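Local structure of bacterioferritin (Mycobacterium tuberculosis, 3UOI) at residues 7-12 and 107-112; 14-19 and 97-102; 24-29 and 79-84; 37-42 and 83-88. The protein probably oxidises Fe(2+) with dioxygen at a ferroxidase centre and stores the resulting Fe(3+) as a mineral core inside a hollow, heme-containing shell of 24 subunits. All coordinates share one frame; numbering follows the deposited sequence.

Interaction 1 of 4, residues 7-12 and 107-112; sequences PDVLRL and IVMCRE
Val9 and Cys110 bring their CA atoms to 6.1 Å where the first turns of helix 7-36 meet the last turns of helix 85-112, the short axes running nearly antiparallel (152°) and 9.9 Å apart at their closest. Small and slender side chains suit so near a backbone approach. Val9 lays CG1 against the thiol, 3.9 Å from Cys110 SG, and turns its other branch, CG2, to Met109 SD. The sulfur of Cys110 also meets Leu12 CD2 at 3.5 Å, so this one atom is shared by two aliphatic residues that lie on successive turns. Both helices belong to the long four-helix bundle of the ferritin-like fold, and this is the end of the bundle where the chain enters. Met109 has the largest share of the buried surface. Its CG leaves anti to the backbone N (chi1 177°), and bends at chi2 and chi3 then bring the flexible thioether round to the opposing helix. There the terminal CE lies 3.8 Å from Leu12 CD2, the two side chains meeting tip to tip, and 3.6 Å from the backbone O of Asp8. Asp8 adds its CB to the cover over Met109 SD, while its carboxylate turns to Lys113 in a salt bridge just past helix 85-112. On the inner side Leu12 also packs on Leu122 of helix 116-146, which carries the apolar layer on to a third helix.

Interaction 2 of 4, residues 14-19 and 97-102; sequences NEQLTS and YDVLNR
Arg102 reaches across from helix 85-112 and grips the amide oxygen of Gln16 side-on, with two nitrogens on one acceptor. NH2 of Arg102 lies 2.7 Å from Gln16 OE1, and NE of Arg102 lies 2.8 Å from the same oxygen. That oxygen sits close to the guanidinium plane, whereas NH2 comes from 40° above the carbonyl plane of the amide. Both hydrogen bonds are noticeably bent, as expected when two donors of one guanidinium converge on a single atom. Arginine is long enough to span the gap, and its bend at chi3 (58°) turns the guanidinium to Gln16. Gln16 turns back at chi2 (62°) to meet it. Ser19, one turn further on, places OG 2.8 Å from Arg102 NH2. The carboxylate of Glu15 lies against the aliphatic part of the arginine, OE2 being 3.5 Å from CD of Arg102, too far from the nitrogens for a salt bridge. Val99 fills the inner side with its two methyls, CG2 approaching Gln16 NE2 to 3.4 Å at about a right angle between the side chains. In this middle part of the antiparallel helix pair, Gln16 NE2 also donates to Glu20, a predicted ligand of the first ferroxidase iron. The amide thus links arginine to glutamate, and the positive charge at its oxygen would probably polarise it and strengthen its donation to Glu20.

Interaction 3 of 4, residues 24-29 and 79-84; sequences INQYFL and LRIGQT. With HEM (protoporphyrin IX containing Fe), chain B.
Gln26 holds a length of loop, 79-84, against helix 7-36 by taking a backbone N-H in its side-chain oxygen. Arg80 N donates to Gln26 OE1 over 2.9 Å with an almost straight N-H...O angle of 176°, yet the donor stands 51° above the amide's carbonyl plane. A water donates to the same Gln26 OE1 at 2.6 Å and accepts from Arg80 NE at 2.9 Å. An extended glutamine, CG anti to the backbone N (chi1 -176°), suits the place because it carries its amide from the helix to the segment 79-84, which is neither helix nor strand. The other end of the amide, NE2, donates to Asp92 of helix 85-112, which fixes which way the group is turned. Leucine and isoleucine close the rest: Leu79 CD1 rests on the CB atoms of Asn25 and Gln26, and Ile81 CD1 meets Leu29 CD2 at 3.6 Å, their side chains crossing at about a right angle. The heme lies beyond the helix. Phe28 sets a ring face under the heme methyl CMB, which lies over the ring centre, and Ile24 touches the vinyl carbon CBB through CG2. Leu79 N donates to Gln74 OE1, and Asn25 ND2 to Tyr73 O, of a neighbouring subunit. Heme seated between paired subunits, with Met54 as its predicted axial ligand, is the hallmark site of bacterioferritins.

Interaction 4 of 4, residues 37-42 and 83-88; sequences WGFTEL and QTLREQ
Leu85 and Phe39 both set CG beside the backbone N (chi1 -75° in Leu85), and Leu85 then extends so that its two methyls enter the turn between helices 7-36 and 40-66. Its CD1 stands over the centre of the Phe39 ring in a CH-pi contact, 4.2 Å from the centroid and only 7° off the normal. The other methyl, CD2, lies in the plane of the Trp37 indole at its edge, 3.9 Å from CE3, and also meets Leu42 CD2, where the two leucines come tip to tip. A branched leucine can therefore serve both aromatics at once. Trp37 reaches on over the start of helix 85-112, with CH2 3.5 Å from the backbone C of Gln83. The Gln88 amide approaches from the opposite direction, its plane 14° from that of the ring and NE2 3.3 Å from Trp37 CH2. Thr84 is the N-cap, its OG1 accepting from Glu87 N, while Glu87 OE1 takes the N-H of Gln83. Gly38 ends helix 7-36 in a Schellman motif, its positive phi natural to glycine. Lys145 of a neighbouring subunit makes a cation-pi contact with Trp37. The indole thus joins an apolar joint to polar and charged neighbours, and the Gln88 amide can sit beside it because NE2 has its bond to Gly82 O and OE1 its bond from Gln34.

From the N terminus, the chain lays down one partner of each interaction in order: 7-12, 14-19 and 24-29 along helix 7-36, then 37-42 at the turn into helix 40-66. The answering segments return almost in reverse, with 3 and 4 out of order. Interaction 3 closes at 79-84 and interaction 4, with the shortest loop, at 83-88, so the two overlap rather than nest, and their second segments share Gln83 and Thr84. Interaction 2 encloses both, and interaction 1 encloses all. Interactions 1 and 2 zip helices 7-36 and 85-112 together and touch through Leu12 and Arg102, while 3 and 4 fasten the long connection and the far end of the bundle.

Interaction 1 of 4, residues 7-12 and 107-112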
# COMPACT_ATOMS: atom_id res chain seq x y z
N PRO A 7 -6.27 46.77 -40.05
CA PRO A 7 -6.96 46.08 -41.13
C PRO A 7 -6.09 45.26 -42.05
O PRO A 7 -6.61 44.30 -42.49
CB PRO A 7 -7.63 47.22 -41.86
CG PRO A 7 -7.83 48.20 -40.89
CD PRO A 7 -6.61 48.18 -40.04
N ASP A 8 -4.87 45.65 -42.37
CA ASP A 8 -3.95 44.84 -43.15
C ASP A 8 -3.59 43.57 -42.36
O ASP A 8 -3.44 42.54 -42.93
CB ASP A 8 -2.64 45.55 -43.52
CG ASP A 8 -2.83 46.87 -44.19
OD1 ASP A 8 -3.89 47.16 -44.66
OD2 ASP A 8 -1.87 47.62 -44.26
N VAL A 9 -3.44 43.70 -41.05
CA VAL A 9 -3.15 42.57 -40.23
C VAL A 9 -4.28 41.57 -40.24
O VAL A 9 -4.05 40.41 -40.30
CB VAL A 9 -2.79 42.88 -38.77
CG1 VAL A 9 -2.52 41.60 -38.03
CG2 VAL A 9 -1.61 43.76 -38.68
N LEU A 10 -5.50 42.05 -40.14
CA LEU A 10 -6.65 41.20 -40.15
C LEU A 10 -6.81 40.46 -41.47
O LEU A 10 -7.05 39.30 -41.47
CB LEU A 10 -7.89 41.98 -39.77
CG LEU A 10 -8.10 42.27 -38.29
CD1 LEU A 10 -9.29 43.14 -38.06
CD2 LEU A 10 -8.20 40.99 -37.44
N ARG A 11 -6.60 41.10 -42.58
CA ARG A 11 -6.66 40.37 -43.82
C ARG A 11 -5.61 39.27 -43.80
O ARG A 11 -5.82 38.22 -44.31
CB ARG A 11 -6.34 41.30 -45.00
CG ARG A 11 -6.92 40.86 -46.30
CD ARG A 11 -7.16 42.01 -47.23
NE ARG A 11 -5.95 42.75 -47.38
CZ ARG A 11 -5.69 43.92 -46.82
NH1 ARG A 11 -6.58 44.54 -46.07
NH2 ARG A 11 -4.51 44.45 -47.02
N LEU A 12 -4.47 39.58 -43.25
CA LEU A 12 -3.36 38.66 -43.25
C LEU A 12 -3.71 37.42 -42.44
O LEU A 12 -3.44 36.33 -42.83
CB LEU A 12 -2.12 39.35 -42.71
CG LEU A 12 -0.99 38.47 -42.27
CD1 LEU A 12 -0.34 37.92 -43.42
CD2 LEU A 12 -0.07 39.26 -41.51
N ILE A 107 4.86 38.89 -41.27
CA ILE A 107 5.38 39.17 -39.95
C ILE A 107 6.07 40.57 -39.93
O ILE A 107 5.88 41.36 -39.05
CB ILE A 107 6.38 38.07 -39.52
CG1 ILE A 107 5.69 36.70 -39.37
CG2 ILE A 107 7.08 38.45 -38.33
CD1 ILE A 107 6.55 35.51 -39.54
N VAL A 108 6.84 40.86 -40.94
CA VAL A 108 7.46 42.15 -40.98
C VAL A 108 6.38 43.20 -41.02
O VAL A 108 6.44 44.15 -40.32
CB VAL A 108 8.39 42.31 -42.13
CG1 VAL A 108 8.78 43.74 -42.25
CG2 VAL A 108 9.57 41.50 -41.91
N MET A 109 5.35 42.97 -41.82
CA MET A 109 4.30 43.96 -41.86
C MET A 109 3.64 44.14 -40.49
O MET A 109 3.47 45.22 -40.05
CB MET A 109 3.27 43.65 -42.90
CG MET A 109 2.16 44.63 -42.91
SD MET A 109 0.80 44.28 -41.84
CE MET A 109 0.17 42.86 -42.62
N CYS A 110 3.35 43.04 -39.82
CA CYS A 110 2.73 43.10 -38.52
C CYS A 110 3.55 43.90 -37.55
O CYS A 110 3.00 44.66 -36.84
CB CYS A 110 2.54 41.71 -37.94
SG CYS A 110 1.27 40.84 -38.66
N ARG A 111 4.86 43.72 -37.55
CA ARG A 111 5.75 44.47 -36.68
C ARG A 111 5.83 45.98 -37.04
O ARG A 111 5.88 46.83 -36.22
CB ARG A 111 7.09 43.80 -36.50
CG ARG A 111 6.99 42.51 -35.79
CD ARG A 111 8.31 41.83 -35.61
NE ARG A 111 8.21 40.73 -34.69
CZ ARG A 111 8.33 40.83 -33.38
NH1 ARG A 111 8.60 41.97 -32.83
NH2 ARG A 111 8.19 39.79 -32.63
N GLU A 112 5.80 46.26 -38.32
CA GLU A 112 5.73 47.65 -38.78
C GLU A 112 4.42 48.31 -38.29
O GLU A 112 4.35 49.48 -38.10
CB GLU A 112 5.92 47.75 -40.29
CG GLU A 112 7.28 47.22 -40.75
CD GLU A 112 7.50 47.18 -42.26
OE1 GLU A 112 6.56 47.06 -43.07
OE2 GLU A 112 8.67 47.21 -42.63

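Interaction 2 of 4, residues 14-19 and 97-102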
# COMPACT_ATOMS: atom_id res chain seq x y z
N ASN A 14 -6.77 36.41 -41.66
CA ASN A 14 -7.83 35.67 -42.32
C ASN A 14 -7.33 34.84 -43.49
O ASN A 14 -7.84 33.83 -43.77
CB ASN A 14 -9.02 36.52 -42.70
CG ASN A 14 -10.05 36.54 -41.66
OD1 ASN A 14 -10.59 35.52 -41.32
ND2 ASN A 14 -10.37 37.69 -41.17
N GLU A 15 -6.32 35.37 -44.14
CA GLU A 15 -5.70 34.69 -45.22
C GLU A 15 -5.05 33.42 -44.71
O GLU A 15 -5.13 32.42 -45.32
CB GLU A 15 -4.61 35.56 -45.82
CG GLU A 15 -5.01 36.31 -47.01
CD GLU A 15 -3.86 37.03 -47.62
OE1 GLU A 15 -3.86 38.25 -47.57
OE2 GLU A 15 -2.95 36.37 -48.12
N GLN A 16 -4.36 33.53 -43.59
CA GLN A 16 -3.65 32.43 -42.97
C GLN A 16 -4.63 31.44 -42.43
O GLN A 16 -4.41 30.27 -42.51
CB GLN A 16 -2.61 32.89 -41.99
CG GLN A 16 -1.78 31.81 -41.38
CD GLN A 16 -0.94 31.02 -42.37
OE1 GLN A 16 -0.58 31.48 -43.42
NE2 GLN A 16 -0.68 29.80 -42.01
N LEU A 17 -5.72 31.94 -41.90
CA LEU A 17 -6.75 31.10 -41.38
C LEU A 17 -7.31 30.24 -42.50
O LEU A 17 -7.45 29.08 -42.34
CB LEU A 17 -7.86 31.93 -40.76
CG LEU A 17 -9.15 31.18 -40.42
CD1 LEU A 17 -8.86 29.96 -39.58
CD2 LEU A 17 -10.13 32.02 -39.75
N THR A 18 -7.58 30.84 -43.64
CA THR A 18 -8.12 30.13 -44.78
C THR A 18 -7.10 29.01 -45.17
O THR A 18 -7.44 27.88 -45.43
CB THR A 18 -8.44 31.10 -45.96
OG1 THR A 18 -9.69 31.75 -45.75
CG2 THR A 18 -8.46 30.41 -47.29
N SER A 19 -5.83 29.36 -45.13
CA SER A 19 -4.79 28.43 -45.43
C SER A 19 -4.82 27.21 -44.46
O SER A 19 -4.71 26.11 -44.88
CB SER A 19 -3.45 29.15 -45.30
OG SER A 19 -2.41 28.37 -45.71
N TYR A 97 4.83 25.65 -48.21
CA TYR A 97 5.62 26.66 -48.91
C TYR A 97 4.80 27.91 -49.17
O TYR A 97 5.28 28.97 -49.02
CB TYR A 97 6.29 26.12 -50.15
CG TYR A 97 7.63 25.49 -49.90
CD1 TYR A 97 8.65 26.23 -49.38
CD2 TYR A 97 7.89 24.20 -50.23
CE1 TYR A 97 9.83 25.71 -49.16
CE2 TYR A 97 9.07 23.67 -49.99
CZ TYR A 97 10.05 24.43 -49.46
OH TYR A 97 11.29 23.94 -49.21
N ASP A 98 3.55 27.73 -49.52
CA ASP A 98 2.66 28.83 -49.70
C ASP A 98 2.57 29.59 -48.40
O ASP A 98 2.61 30.74 -48.42
CB ASP A 98 1.28 28.42 -50.14
CG ASP A 98 1.16 28.29 -51.60
OD1 ASP A 98 2.16 28.28 -52.23
OD2 ASP A 98 0.06 28.15 -52.11
N VAL A 99 2.50 28.92 -47.27
CA VAL A 99 2.48 29.63 -45.99
C VAL A 99 3.75 30.45 -45.74
O VAL A 99 3.70 31.56 -45.31
CB VAL A 99 2.21 28.68 -44.80
CG1 VAL A 99 2.59 29.34 -43.51
CG2 VAL A 99 0.81 28.35 -44.75
N LEU A 100 4.90 29.88 -46.03
CA LEU A 100 6.10 30.59 -45.82
C LEU A 100 6.12 31.83 -46.70
O LEU A 100 6.40 32.88 -46.25
CB LEU A 100 7.29 29.71 -46.04
CG LEU A 100 7.51 28.56 -45.08
CD1 LEU A 100 8.76 27.87 -45.48
CD2 LEU A 100 7.61 29.03 -43.69
N ASN A 101 5.71 31.70 -47.94
CA ASN A 101 5.69 32.80 -48.84
C ASN A 101 4.79 33.94 -48.32
O ASN A 101 5.14 35.06 -48.43
CB ASN A 101 5.27 32.33 -50.21
CG ASN A 101 6.32 31.44 -50.91
OD1 ASN A 101 6.06 30.95 -51.99
ND2 ASN A 101 7.46 31.22 -50.30
N ARG A 102 3.63 33.63 -47.80
CA ARG A 102 2.78 34.62 -47.17
C ARG A 102 3.23 35.19 -45.81
O ARG A 102 3.12 36.32 -45.59
CB ARG A 102 1.30 34.14 -47.13
CG ARG A 102 0.44 34.92 -46.18
CD ARG A 102 -0.98 34.40 -46.08
NE ARG A 102 -1.03 33.03 -45.66
CZ ARG A 102 -1.05 32.00 -46.48
NH1 ARG A 102 -1.07 32.17 -47.78
NH2 ARG A 102 -1.07 30.81 -46.01

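Interaction 3 of 4, residues 24-29 and 79-84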
# COMPACT_ATOMS: atom_id res chain seq x y z
N ILE A 24 -6.05 21.54 -42.95
CA ILE A 24 -6.68 20.60 -42.09
C ILE A 24 -7.33 19.58 -42.97
O ILE A 24 -7.07 18.41 -42.86
CB ILE A 24 -7.79 21.25 -41.26
CG1 ILE A 24 -7.20 22.08 -40.13
CG2 ILE A 24 -8.65 20.20 -40.74
CD1 ILE A 24 -8.09 23.02 -39.57
N ASN A 25 -8.10 20.06 -43.94
CA ASN A 25 -8.73 19.13 -44.84
C ASN A 25 -7.76 18.31 -45.71
O ASN A 25 -7.93 17.18 -45.93
CB ASN A 25 -9.75 19.82 -45.70
CG ASN A 25 -10.89 20.31 -44.92
OD1 ASN A 25 -10.77 20.53 -43.79
ND2 ASN A 25 -12.02 20.47 -45.55
N GLN A 26 -6.75 18.95 -46.22
CA GLN A 26 -5.88 18.19 -47.06
C GLN A 26 -5.17 17.15 -46.26
O GLN A 26 -5.16 16.03 -46.65
CB GLN A 26 -4.93 19.07 -47.86
CG GLN A 26 -4.01 18.39 -48.86
CD GLN A 26 -3.26 19.39 -49.66
OE1 GLN A 26 -3.83 20.18 -50.34
NE2 GLN A 26 -1.96 19.37 -49.56
N TYR A 27 -4.65 17.55 -45.11
CA TYR A 27 -3.90 16.67 -44.27
C TYR A 27 -4.74 15.53 -43.74
O TYR A 27 -4.33 14.42 -43.71
CB TYR A 27 -3.17 17.41 -43.12
CG TYR A 27 -2.09 18.43 -43.51
CD1 TYR A 27 -1.61 18.54 -44.78
CD2 TYR A 27 -1.57 19.30 -42.59
CE1 TYR A 27 -0.66 19.48 -45.13
CE2 TYR A 27 -0.60 20.25 -42.94
CZ TYR A 27 -0.16 20.34 -44.22
OH TYR A 27 0.80 21.28 -44.61
N PHE A 28 -5.94 15.85 -43.34
CA PHE A 28 -6.78 14.80 -42.78
C PHE A 28 -7.13 13.74 -43.78
O PHE A 28 -6.87 12.61 -43.53
CB PHE A 28 -8.09 15.35 -42.22
CG PHE A 28 -8.83 14.37 -41.32
CD1 PHE A 28 -8.50 14.25 -39.98
CD2 PHE A 28 -9.84 13.59 -41.81
CE1 PHE A 28 -9.19 13.37 -39.15
CE2 PHE A 28 -10.51 12.70 -40.96
CZ PHE A 28 -10.18 12.61 -39.65
N LEU A 29 -7.64 14.16 -44.93
CA LEU A 29 -8.08 13.23 -45.97
C LEU A 29 -6.91 12.41 -46.43
O LEU A 29 -7.04 11.28 -46.64
CB LEU A 29 -8.75 13.91 -47.12
CG LEU A 29 -9.24 12.99 -48.20
CD1 LEU A 29 -10.45 12.27 -47.84
CD2 LEU A 29 -9.46 13.76 -49.40
N LEU A 79 -7.40 22.32 -52.63
CA LEU A 79 -6.76 21.09 -52.26
C LEU A 79 -5.95 20.41 -53.39
O LEU A 79 -6.34 20.41 -54.52
CB LEU A 79 -7.83 20.13 -51.77
CG LEU A 79 -8.41 19.95 -50.36
CD1 LEU A 79 -8.30 21.11 -49.41
CD2 LEU A 79 -9.82 19.51 -50.47
N ARG A 80 -4.81 19.84 -53.05
CA ARG A 80 -4.06 19.00 -53.95
C ARG A 80 -4.05 17.63 -53.35
O ARG A 80 -3.36 17.39 -52.44
CB ARG A 80 -2.63 19.49 -54.07
CG ARG A 80 -2.42 20.69 -54.90
CD ARG A 80 -1.19 21.40 -54.50
NE ARG A 80 -1.43 22.48 -53.57
CZ ARG A 80 -0.88 23.68 -53.66
NH1 ARG A 80 -0.05 23.93 -54.65
NH2 ARG A 80 -1.16 24.61 -52.78
N ILE A 81 -4.85 16.73 -53.87
CA ILE A 81 -4.96 15.44 -53.26
C ILE A 81 -4.19 14.34 -53.99
O ILE A 81 -4.49 14.01 -55.10
CB ILE A 81 -6.38 15.07 -53.21
CG1 ILE A 81 -7.16 16.06 -52.32
CG2 ILE A 81 -6.49 13.65 -52.85
CD1 ILE A 81 -6.99 15.94 -50.88
N GLY A 82 -3.19 13.82 -53.32
CA GLY A 82 -2.29 12.84 -53.87
C GLY A 82 -2.81 11.43 -54.03
O GLY A 82 -3.44 10.89 -53.18
N GLN A 83 -2.53 10.88 -55.18
CA GLN A 83 -3.00 9.56 -55.49
C GLN A 83 -1.89 8.52 -55.28
O GLN A 83 -2.05 7.37 -55.56
CB GLN A 83 -3.68 9.54 -56.87
CG GLN A 83 -5.19 9.92 -56.90
CD GLN A 83 -6.11 9.17 -55.88
OE1 GLN A 83 -5.84 8.06 -55.48
NE2 GLN A 83 -7.20 9.80 -55.49
N THR A 84 -0.77 9.00 -54.79
CA THR A 84 0.34 8.21 -54.33
C THR A 84 0.97 8.85 -53.11
O THR A 84 0.64 9.94 -52.80
CB THR A 84 1.40 7.90 -55.41
OG1 THR A 84 1.97 9.10 -55.91
CG2 THR A 84 0.84 7.13 -56.50
CHA HEM B . -10.04 17.36 -32.91
CHB HEM B . -11.57 15.73 -37.17
CHC HEM B . -12.10 20.30 -38.64
CHD HEM B . -10.79 21.97 -34.30
C1A HEM B . -10.56 16.50 -33.85
C2A HEM B . -10.95 15.11 -33.70
C3A HEM B . -11.36 14.69 -34.91
C4A HEM B . -11.24 15.76 -35.83
CMA HEM B . -11.90 13.31 -35.31
CAA HEM B . -10.86 14.36 -32.33
CBA HEM B . -11.81 15.08 -31.36
CGA HEM B . -12.71 14.18 -30.52
O1A HEM B . -13.82 14.61 -30.03
O2A HEM B . -12.32 13.00 -30.31
C1B HEM B . -11.80 16.83 -37.97
C2B HEM B . -12.07 16.81 -39.40
C3B HEM B . -12.24 18.06 -39.82
C4B HEM B . -12.04 18.92 -38.65
CMB HEM B . -12.21 15.56 -40.32
CAB HEM B . -12.57 18.42 -41.29
CBB HEM B . -12.42 19.66 -41.75
C1C HEM B . -11.80 21.19 -37.62
C2C HEM B . -11.75 22.65 -37.73
C3C HEM B . -11.41 23.09 -36.51
C4C HEM B . -11.17 21.96 -35.62
CMC HEM B . -12.06 23.47 -39.02
CAC HEM B . -11.24 24.54 -36.06
CBC HEM B . -10.50 24.71 -34.96
C1D HEM B . -10.39 20.88 -33.56
C2D HEM B . -9.74 20.97 -32.29
C3D HEM B . -9.52 19.52 -31.89
C4D HEM B . -10.06 18.74 -32.94
CMD HEM B . -9.40 22.25 -31.46
CAD HEM B . -8.91 18.96 -30.63
CBD HEM B . -7.41 19.08 -30.81
CGD HEM B . -6.79 18.38 -29.63
O1D HEM B . -7.36 17.34 -29.18
O2D HEM B . -5.75 18.88 -29.16
NA HEM B . -10.74 16.82 -35.16
NB HEM B . -11.76 18.14 -37.53
NC HEM B . -11.44 20.86 -36.33
ND HEM B . -10.52 19.57 -33.99
FE HEM B . -11.07 18.91 -35.70
O HOH W 1 -3.28 22.48 -51.38

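Interaction 4 of 4, residues 37-42 and 83-88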
# COMPACT_ATOMS: atom_id res chain seq x y z
N TRP A 37 -5.09 2.75 -47.65
CA TRP A 37 -4.11 2.08 -48.48
C TRP A 37 -3.35 1.01 -47.66
O TRP A 37 -2.64 0.21 -48.19
CB TRP A 37 -3.14 3.09 -49.13
CG TRP A 37 -3.70 3.91 -50.20
CD1 TRP A 37 -4.76 3.62 -50.93
CD2 TRP A 37 -3.20 5.16 -50.69
NE1 TRP A 37 -4.99 4.56 -51.85
CE2 TRP A 37 -4.05 5.54 -51.72
CE3 TRP A 37 -2.14 5.98 -50.36
CZ2 TRP A 37 -3.87 6.72 -52.44
CZ3 TRP A 37 -1.97 7.16 -51.07
CH2 TRP A 37 -2.84 7.51 -52.09
N GLY A 38 -3.53 1.06 -46.35
CA GLY A 38 -2.81 0.26 -45.39
C GLY A 38 -1.49 0.77 -44.81
O GLY A 38 -0.85 0.07 -44.09
N PHE A 39 -1.11 1.99 -45.12
CA PHE A 39 0.09 2.60 -44.58
C PHE A 39 -0.28 3.22 -43.22
O PHE A 39 -0.22 4.40 -43.04
CB PHE A 39 0.65 3.64 -45.54
CG PHE A 39 0.98 3.09 -46.91
CD1 PHE A 39 2.05 2.24 -47.09
CD2 PHE A 39 0.22 3.40 -48.00
CE1 PHE A 39 2.36 1.71 -48.32
CE2 PHE A 39 0.52 2.87 -49.22
CZ PHE A 39 1.60 2.01 -49.38
N THR A 40 -0.66 2.39 -42.27
CA THR A 40 -1.17 2.92 -41.01
C THR A 40 -0.17 3.72 -40.22
O THR A 40 -0.52 4.70 -39.69
CB THR A 40 -1.76 1.87 -40.08
OG1 THR A 40 -0.82 0.85 -39.83
CG2 THR A 40 -3.00 1.30 -40.65
N GLU A 41 1.06 3.29 -40.15
CA GLU A 41 2.00 3.96 -39.30
C GLU A 41 2.26 5.41 -39.71
O GLU A 41 2.33 6.26 -38.90
CB GLU A 41 3.25 3.13 -39.08
CG GLU A 41 3.03 1.63 -38.73
CD GLU A 41 2.24 1.36 -37.42
OE1 GLU A 41 2.84 1.33 -36.35
OE2 GLU A 41 1.03 1.12 -37.50
N LEU A 42 2.35 5.65 -41.01
CA LEU A 42 2.43 6.96 -41.59
C LEU A 42 1.16 7.81 -41.38
O LEU A 42 1.25 8.95 -41.14
CB LEU A 42 2.72 6.88 -43.07
CG LEU A 42 2.66 8.18 -43.87
CD1 LEU A 42 3.91 9.02 -43.65
CD2 LEU A 42 2.36 7.96 -45.32
N GLN A 83 -2.53 10.88 -55.18
CA GLN A 83 -3.00 9.56 -55.49
C GLN A 83 -1.89 8.52 -55.28
O GLN A 83 -2.05 7.37 -55.56
CB GLN A 83 -3.68 9.54 -56.87
CG GLN A 83 -5.19 9.92 -56.90
CD GLN A 83 -6.11 9.17 -55.88
OE1 GLN A 83 -5.84 8.06 -55.48
NE2 GLN A 83 -7.20 9.80 -55.49
N THR A 84 -0.77 9.00 -54.79
CA THR A 84 0.34 8.21 -54.33
C THR A 84 0.97 8.85 -53.11
O THR A 84 0.64 9.94 -52.80
CB THR A 84 1.40 7.90 -55.41
OG1 THR A 84 1.97 9.10 -55.91
CG2 THR A 84 0.84 7.13 -56.50
N LEU A 85 1.80 8.13 -52.38
CA LEU A 85 2.42 8.69 -51.20
C LEU A 85 3.29 9.86 -51.64
O LEU A 85 3.20 10.91 -51.06
CB LEU A 85 3.25 7.67 -50.43
CG LEU A 85 2.62 6.58 -49.56
CD1 LEU A 85 3.57 6.03 -48.54
CD2 LEU A 85 1.34 7.02 -48.93
N ARG A 86 4.05 9.65 -52.71
CA ARG A 86 4.94 10.68 -53.23
C ARG A 86 4.19 11.92 -53.68
O ARG A 86 4.55 12.95 -53.29
CB ARG A 86 5.78 10.13 -54.38
CG ARG A 86 6.64 11.16 -55.08
CD ARG A 86 7.37 10.59 -56.21
NE ARG A 86 8.47 9.77 -55.80
CZ ARG A 86 9.67 10.21 -55.47
NH1 ARG A 86 9.98 11.46 -55.47
NH2 ARG A 86 10.58 9.35 -55.12
N GLU A 87 3.11 11.80 -54.41
CA GLU A 87 2.33 12.98 -54.73
C GLU A 87 1.78 13.64 -53.46
O GLU A 87 1.66 14.79 -53.42
CB GLU A 87 1.17 12.73 -55.67
CG GLU A 87 1.44 12.03 -56.91
CD GLU A 87 0.19 11.76 -57.71
OE1 GLU A 87 -0.86 12.24 -57.36
OE2 GLU A 87 0.29 11.06 -58.71
N GLN A 88 1.39 12.84 -52.47
CA GLN A 88 0.81 13.35 -51.21
C GLN A 88 1.76 14.23 -50.39
O GLN A 88 1.42 15.30 -50.03
CB GLN A 88 0.23 12.22 -50.37
CG GLN A 88 -1.12 11.88 -50.78
CD GLN A 88 -1.70 10.67 -50.10
OE1 GLN A 88 -1.10 10.07 -49.27
NE2 GLN A 88 -2.90 10.37 -50.44